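Local coordinates for B-agarase (Saccharophagus degradans, PDB 4BQ2), which hydrolyses agarose-type polysaccharide as a family 50 glycoside hydrolase, an exo-acting beta-agarase from a marine bacterium, at residues 13-27 against 40-54. Numbering follows the deposited sequence. Where two conformers were deposited one is given.
Sequences VPSNIHFLNARASIE and LKLAMQSKQHSYTGL
Lys41 O is gripped twice: Ser25 N donates to it at 3.1 Å, and a water that also donates to Ser25 OG supplies a second hydrogen. The return bond of this pair, Lys41 N to Ser25 O, is short at 2.7 Å. Ser25 OG sits between its own backbone N and carbonyl carbon (chi1 55°), where it can bond Glu27 OE2 on the anti side of the carboxylate. Glu27 bends at chi2 and lays CG against Lys41 CB, 3.7 Å away. Arg23 and Ala43 form the next hydrogen-bonded pair, with the Ala43 N to Arg23 O bond nearly straight. Beyond them Gln45, centre of an inverse gamma turn, takes Asn21 O with its N at 3.0 Å.

Strands 22-27 and 40-44 are thus the two arms of an antiparallel hairpin in the CBM-like domain, and the 40-44 arm also bonds strand 180-191. Strand 17-20, just before the bend at Asn21, pairs antiparallel with strand 51-54; here Leu20 and Gly53 exchange backbone bonds. The two pairings pack through Phe19, whose ring lies with one face on Ala24 CB and sends CD1 to Leu42 CD1 (3.7 Å) and Leu54 CB. Leu42 reaches the ring because its CG is anti to the backbone N (chi1 -180°), and the same CD1 touches Ala22 CB. Farther along, Leu40 CD1 meets Ile26 CD1 and Ala24 CB.

Where the two segments diverge, the Asn21 amide stacks on the His49 imidazole, planes 17° apart; OD1 lies over the middle of the ring, 3.1 Å above its plane. A weak bond from His49 ND1 to Gln45 O helps hold that ring, and a water donates to Gln45 OE1 and, weakly, to Asn21 OD1. In one of two conformers Leu20 CD1 abuts the edge of the Tyr51 ring, while Thr52 OG1 turns to Val173 O.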
loop_
_atom_site.group_PDB
_atom_site.type_symbol
_atom_site.label_atom_id
_atom_site.label_comp_id
_atom_site.label_asym_id
_atom_site.label_seq_id
_atom_site.Cartn_x
_atom_site.Cartn_y
_atom_site.Cartn_z
ATOM N N VAL A 13 22.149 -29.009 -12.385
ATOM C CA VAL A 13 21.155 -28.327 -11.579
ATOM C C VAL A 13 21.265 -28.922 -10.176
ATOM O O VAL A 13 20.970 -30.112 -9.975
ATOM C CB VAL A 13 19.737 -28.473 -12.163
ATOM C CG1 VAL A 13 18.736 -27.816 -11.232
ATOM C CG2 VAL A 13 19.660 -27.853 -13.560
ATOM N N PRO A 14 21.705 -28.119 -9.194
ATOM C CA PRO A 14 21.943 -28.680 -7.870
ATOM C C PRO A 14 20.705 -29.365 -7.350
ATOM O O PRO A 14 19.575 -28.925 -7.642
ATOM C CB PRO A 14 22.269 -27.456 -7.016
ATOM C CG PRO A 14 22.827 -26.470 -7.989
ATOM C CD PRO A 14 22.046 -26.682 -9.256
ATOM N N SER A 15 20.917 -30.449 -6.600
ATOM C CA SER A 15 19.811 -31.244 -6.097
ATOM C C SER A 15 19.127 -30.620 -4.879
ATOM O O SER A 15 18.005 -31.013 -4.553
ATOM C CB SER A 15 20.246 -32.695 -5.822
ATOM O OG SER A 15 21.148 -32.764 -4.738
ATOM N N ASN A 16 19.804 -29.661 -4.236
ATOM C CA ASN A 16 19.263 -28.919 -3.094
ATOM C C ASN A 16 18.401 -27.726 -3.507
ATOM O O ASN A 16 17.937 -26.976 -2.649
ATOM C CB ASN A 16 20.386 -28.422 -2.178
ATOM C CG ASN A 16 21.237 -29.550 -1.630
ATOM O OD1 ASN A 16 20.758 -30.670 -1.418
ATOM N ND2 ASN A 16 22.512 -29.258 -1.394
ATOM N N ILE A 17 18.200 -27.548 -4.811
ATOM C CA ILE A 17 17.344 -26.470 -5.319
ATOM C C ILE A 17 16.050 -27.010 -5.887
ATOM O O ILE A 17 16.052 -27.846 -6.779
ATOM C CB ILE A 17 18.044 -25.561 -6.352
ATOM C CG1 ILE A 17 19.325 -24.970 -5.753
ATOM C CG2 ILE A 17 17.086 -24.428 -6.774
ATOM C CD1 ILE A 17 20.215 -24.289 -6.766
ATOM N N HIS A 18 14.938 -26.483 -5.405
ATOM C CA HIS A 18 13.613 -26.994 -5.777
ATOM C C HIS A 18 12.833 -25.969 -6.603
ATOM O O HIS A 18 12.907 -24.756 -6.332
ATOM C CB HIS A 18 12.868 -27.384 -4.496
ATOM C CG HIS A 18 13.684 -28.270 -3.600
ATOM N ND1 HIS A 18 13.639 -29.646 -3.675
ATOM C CD2 HIS A 18 14.630 -27.975 -2.674
ATOM C CE1 HIS A 18 14.498 -30.162 -2.812
ATOM N NE2 HIS A 18 15.118 -29.170 -2.197
ATOM N N PHE A 19 12.095 -26.455 -7.603
ATOM C CA PHE A 19 11.448 -25.571 -8.576
ATOM C C PHE A 19 9.935 -25.596 -8.454
ATOM O O PHE A 19 9.319 -26.667 -8.505
ATOM C CB PHE A 19 11.971 -25.875 -9.974
ATOM C CG PHE A 19 13.473 -25.780 -10.042
ATOM C CD1 PHE A 19 14.104 -24.532 -9.920
ATOM C CD2 PHE A 19 14.261 -26.923 -10.128
ATOM C CE1 PHE A 19 15.492 -24.429 -9.940
ATOM C CE2 PHE A 19 15.647 -26.832 -10.158
ATOM C CZ PHE A 19 16.268 -25.592 -10.047
ATOM N N LEU A 20 9.364 -24.408 -8.252
ATOM C CA LEU A 20 7.923 -24.218 -8.073
ATOM C C LEU A 20 7.348 -23.678 -9.360
ATOM O O LEU A 20 7.614 -22.521 -9.715
ATOM C CB LEU A 20 7.631 -23.190 -6.978
ATOM C CG LEU A 20 8.274 -23.300 -5.604
ATOM C CD1 LEU A 20 7.294 -22.765 -4.578
ATOM C CD2 LEU A 20 8.652 -24.729 -5.257
ATOM N N ASN A 21 6.559 -24.504 -10.044
ATOM C CA ASN A 21 5.948 -24.123 -11.303
ATOM C C ASN A 21 6.914 -23.381 -12.209
ATOM O O ASN A 21 6.638 -22.270 -12.704
ATOM C CB ASN A 21 4.698 -23.319 -11.030
ATOM C CG ASN A 21 3.568 -24.197 -10.560
ATOM O OD1 ASN A 21 3.070 -25.030 -11.326
ATOM N ND2 ASN A 21 3.171 -24.033 -9.324
ATOM N N ALA A 22 8.044 -24.039 -12.441
ATOM C CA ALA A 22 9.131 -23.472 -13.182
ATOM C C ALA A 22 9.950 -24.611 -13.763
ATOM O O ALA A 22 10.011 -25.679 -13.173
ATOM C CB ALA A 22 9.997 -22.626 -12.259
ATOM N N ARG A 23 10.567 -24.369 -14.914
ATOM C CA ARG A 23 11.552 -25.301 -15.500
ATOM C C ARG A 23 12.954 -24.697 -15.372
ATOM O O ARG A 23 13.146 -23.506 -15.607
ATOM C CB ARG A 23 11.272 -25.513 -16.992
ATOM C CG ARG A 23 9.936 -26.156 -17.341
ATOM C CD ARG A 23 9.756 -26.260 -18.858
ATOM N NE ARG A 23 8.617 -27.126 -19.170
ATOM C CZ ARG A 23 7.384 -26.688 -19.420
ATOM N NH1 ARG A 23 7.114 -25.387 -19.416
ATOM N NH2 ARG A 23 6.413 -27.548 -19.686
ATOM N N ALA A 24 13.927 -25.525 -15.018
ATOM C CA ALA A 24 15.291 -25.069 -14.780
ATOM C C ALA A 24 16.251 -25.778 -15.713
ATOM O O ALA A 24 16.046 -26.963 -16.018
ATOM C CB ALA A 24 15.676 -25.377 -13.352
ATOM N N SER A 25 17.289 -25.065 -16.173
ATOM C CA SER A 25 18.367 -25.674 -16.964
ATOM C C SER A 25 19.645 -24.839 -16.818
ATOM O O SER A 25 19.595 -23.663 -16.401
ATOM C CB SER A 25 17.988 -25.797 -18.437
ATOM O OG SER A 25 17.601 -24.549 -18.996
ATOM N N ILE A 26 20.776 -25.445 -17.142
ATOM C CA ILE A 26 22.044 -24.718 -17.124
ATOM C C ILE A 26 22.352 -24.319 -18.550
ATOM O O ILE A 26 22.373 -25.163 -19.449
ATOM C CB ILE A 26 23.213 -25.541 -16.552
ATOM C CG1 ILE A 26 22.913 -26.055 -15.141
ATOM C CG2 ILE A 26 24.520 -24.714 -16.544
ATOM C CD1 ILE A 26 22.736 -24.978 -14.086
ATOM N N GLU A 27 22.562 -23.022 -18.762
ATOM C CA GLU A 27 22.887 -22.483 -20.086
ATOM C C GLU A 27 24.061 -21.515 -19.968
ATOM O O GLU A 27 24.344 -20.990 -18.886
ATOM C CB GLU A 27 21.716 -21.707 -20.706
ATOM C CG GLU A 27 20.318 -22.308 -20.552
ATOM C CD GLU A 27 20.055 -23.491 -21.468
ATOM O OE1 GLU A 27 20.929 -23.787 -22.328
ATOM O OE2 GLU A 27 18.967 -24.120 -21.324
ATOM N N LEU A 40 22.059 -20.566 -14.192
ATOM C CA LEU A 40 20.781 -21.258 -14.041
ATOM C C LEU A 40 19.693 -20.463 -14.732
ATOM O O LEU A 40 19.339 -19.336 -14.298
ATOM C CB LEU A 40 20.443 -21.419 -12.573
ATOM C CG LEU A 40 19.121 -22.155 -12.304
ATOM C CD1 LEU A 40 19.286 -23.653 -12.484
ATOM C CD2 LEU A 40 18.721 -21.827 -10.881
ATOM N N LYS A 41 19.132 -21.069 -15.769
ATOM C CA LYS A 41 18.040 -20.479 -16.506
ATOM C C LYS A 41 16.728 -20.916 -15.847
ATOM O O LYS A 41 16.449 -22.110 -15.743
ATOM C CB LYS A 41 18.062 -20.904 -17.975
ATOM C CG LYS A 41 16.907 -20.289 -18.764
ATOM C CD LYS A 41 16.842 -20.803 -20.181
ATOM C CE LYS A 41 15.644 -20.164 -20.871
ATOM N NZ LYS A 41 15.787 -20.207 -22.355
ATOM N N LEU A 42 15.947 -19.949 -15.366
ATOM C CA LEU A 42 14.743 -20.285 -14.593
ATOM C C LEU A 42 13.530 -19.775 -15.364
ATOM O O LEU A 42 13.319 -18.559 -15.456
ATOM C CB LEU A 42 14.832 -19.710 -13.178
ATOM C CG LEU A 42 13.635 -19.987 -12.245
ATOM C CD1 LEU A 42 13.565 -21.480 -11.877
ATOM C CD2 LEU A 42 13.681 -19.124 -10.986
ATOM N N ALA A 43 12.752 -20.697 -15.943
ATOM C CA ALA A 43 11.638 -20.310 -16.776
ATOM C C ALA A 43 10.344 -20.611 -15.997
ATOM O O ALA A 43 9.987 -21.781 -15.805
ATOM C CB ALA A 43 11.690 -21.029 -18.118
ATOM N N MET A 44 9.717 -19.538 -15.489
ATOM C CA MET A 44 8.554 -19.622 -14.591
ATOM C C MET A 44 7.276 -19.580 -15.400
ATOM O O MET A 44 7.120 -18.769 -16.317
ATOM C CB MET A 44 8.582 -18.481 -13.534
ATOM C CG MET A 44 9.710 -18.649 -12.492
ATOM S SD MET A 44 10.269 -17.121 -11.703
ATOM C CE MET A 44 11.240 -16.438 -13.029
ATOM N N GLN A 45 6.367 -20.484 -15.068
ATOM C CA GLN A 45 5.054 -20.527 -15.659
ATOM C C GLN A 45 4.148 -19.600 -14.829
ATOM O O GLN A 45 3.150 -20.028 -14.223
ATOM C CB GLN A 45 4.566 -21.984 -15.701
ATOM C CG GLN A 45 5.292 -22.843 -16.757
ATOM C CD GLN A 45 6.708 -23.268 -16.364
ATOM O OE1 GLN A 45 6.923 -24.002 -15.376
ATOM N NE2 GLN A 45 7.679 -22.820 -17.135
ATOM N N SER A 46 4.515 -18.313 -14.808
ATOM C CA SER A 46 3.877 -17.342 -13.930
ATOM C C SER A 46 2.669 -16.698 -14.606
ATOM O O SER A 46 1.951 -15.940 -13.972
ATOM C CB SER A 46 4.919 -16.282 -13.475
ATOM O OG SER A 46 5.662 -15.797 -14.594
ATOM N N LYS A 47 2.436 -16.956 -15.887
ATOM C CA LYS A 47 1.117 -16.581 -16.414
ATOM C C LYS A 47 0.036 -17.499 -15.806
ATOM O O LYS A 47 -0.988 -16.999 -15.314
ATOM C CB LYS A 47 1.050 -16.573 -17.945
ATOM C CG LYS A 47 -0.317 -16.099 -18.466
ATOM C CD LYS A 47 -0.335 -15.977 -19.980
ATOM C CE LYS A 47 -1.713 -15.502 -20.444
ATOM N NZ LYS A 47 -1.535 -14.579 -21.600
ATOM N N GLN A 48 0.269 -18.817 -15.808
ATOM C CA GLN A 48 -0.775 -19.777 -15.359
ATOM C C GLN A 48 -0.855 -19.904 -13.836
ATOM O O GLN A 48 -1.915 -20.194 -13.296
ATOM C CB GLN A 48 -0.590 -21.184 -15.967
ATOM C CG GLN A 48 -0.912 -21.296 -17.459
ATOM C CD GLN A 48 -2.319 -20.802 -17.805
ATOM O OE1 GLN A 48 -3.321 -21.209 -17.180
ATOM N NE2 GLN A 48 -2.400 -19.899 -18.793
ATOM N N HIS A 49 0.272 -19.683 -13.155
ATOM C CA HIS A 49 0.428 -20.010 -11.741
ATOM C C HIS A 49 0.844 -18.765 -10.944
ATOM O O HIS A 49 1.729 -18.001 -11.358
ATOM C CB HIS A 49 1.470 -21.118 -11.564
ATOM C CG HIS A 49 1.072 -22.419 -12.205
ATOM N ND1 HIS A 49 1.511 -22.808 -13.451
ATOM C CD2 HIS A 49 0.279 -23.422 -11.758
ATOM C CE1 HIS A 49 1.007 -23.998 -13.751
ATOM N NE2 HIS A 49 0.260 -24.394 -12.737
ATOM N N SER A 50 0.219 -18.585 -9.784
ATOM C CA SER A 50 0.320 -17.343 -9.048
ATOM C C SER A 50 1.556 -17.298 -8.145
ATOM O O SER A 50 1.937 -16.220 -7.651
ATOM C CB SER A 50 -0.965 -17.112 -8.230
ATOM O OG SER A 50 -1.016 -18.044 -7.190
ATOM N N TYR A 51 2.178 -18.450 -7.910
ATOM C CA TYR A 51 3.413 -18.502 -7.144
ATOM C C TYR A 51 4.387 -19.393 -7.875
ATOM O O TYR A 51 4.122 -20.581 -8.035
ATOM C CB TYR A 51 3.195 -19.026 -5.709
ATOM C CG TYR A 51 4.427 -18.838 -4.848
ATOM C CD1 TYR A 51 5.452 -19.767 -4.883
ATOM C CD2 TYR A 51 4.577 -17.718 -4.022
ATOM C CE1 TYR A 51 6.597 -19.604 -4.134
ATOM C CE2 TYR A 51 5.722 -17.548 -3.242
ATOM C CZ TYR A 51 6.732 -18.513 -3.320
ATOM O OH TYR A 51 7.889 -18.424 -2.606
ATOM N N THR A 52 5.517 -18.829 -8.308
ATOM C CA THR A 52 6.499 -19.577 -9.097
ATOM C C THR A 52 7.916 -19.205 -8.608
ATOM O O THR A 52 8.093 -18.176 -7.931
ATOM C CB THR A 52 6.357 -19.234 -10.594
ATOM O OG1 THR A 52 6.716 -17.858 -10.809
ATOM C CG2 THR A 52 4.909 -19.440 -11.068
ATOM N N GLY A 53 8.909 -20.033 -8.926
ATOM C CA GLY A 53 10.294 -19.707 -8.581
ATOM C C GLY A 53 11.129 -20.902 -8.142
ATOM O O GLY A 53 10.887 -22.050 -8.574
ATOM N N LEU A 54 12.116 -20.618 -7.292
ATOM C CA LEU A 54 12.982 -21.657 -6.726
ATOM C C LEU A 54 13.154 -21.469 -5.222
ATOM O O LEU A 54 12.912 -20.377 -4.654
ATOM C CB LEU A 54 14.366 -21.695 -7.429
ATOM C CG LEU A 54 15.237 -20.421 -7.337
ATOM C CD1 LEU A 54 15.965 -20.333 -5.997
ATOM C CD2 LEU A 54 16.280 -20.393 -8.450
HETATM O O HOH W 1 4.770 -25.259 -14.201
HETATM O O HOH W 2 15.067 -23.460 -18.152
#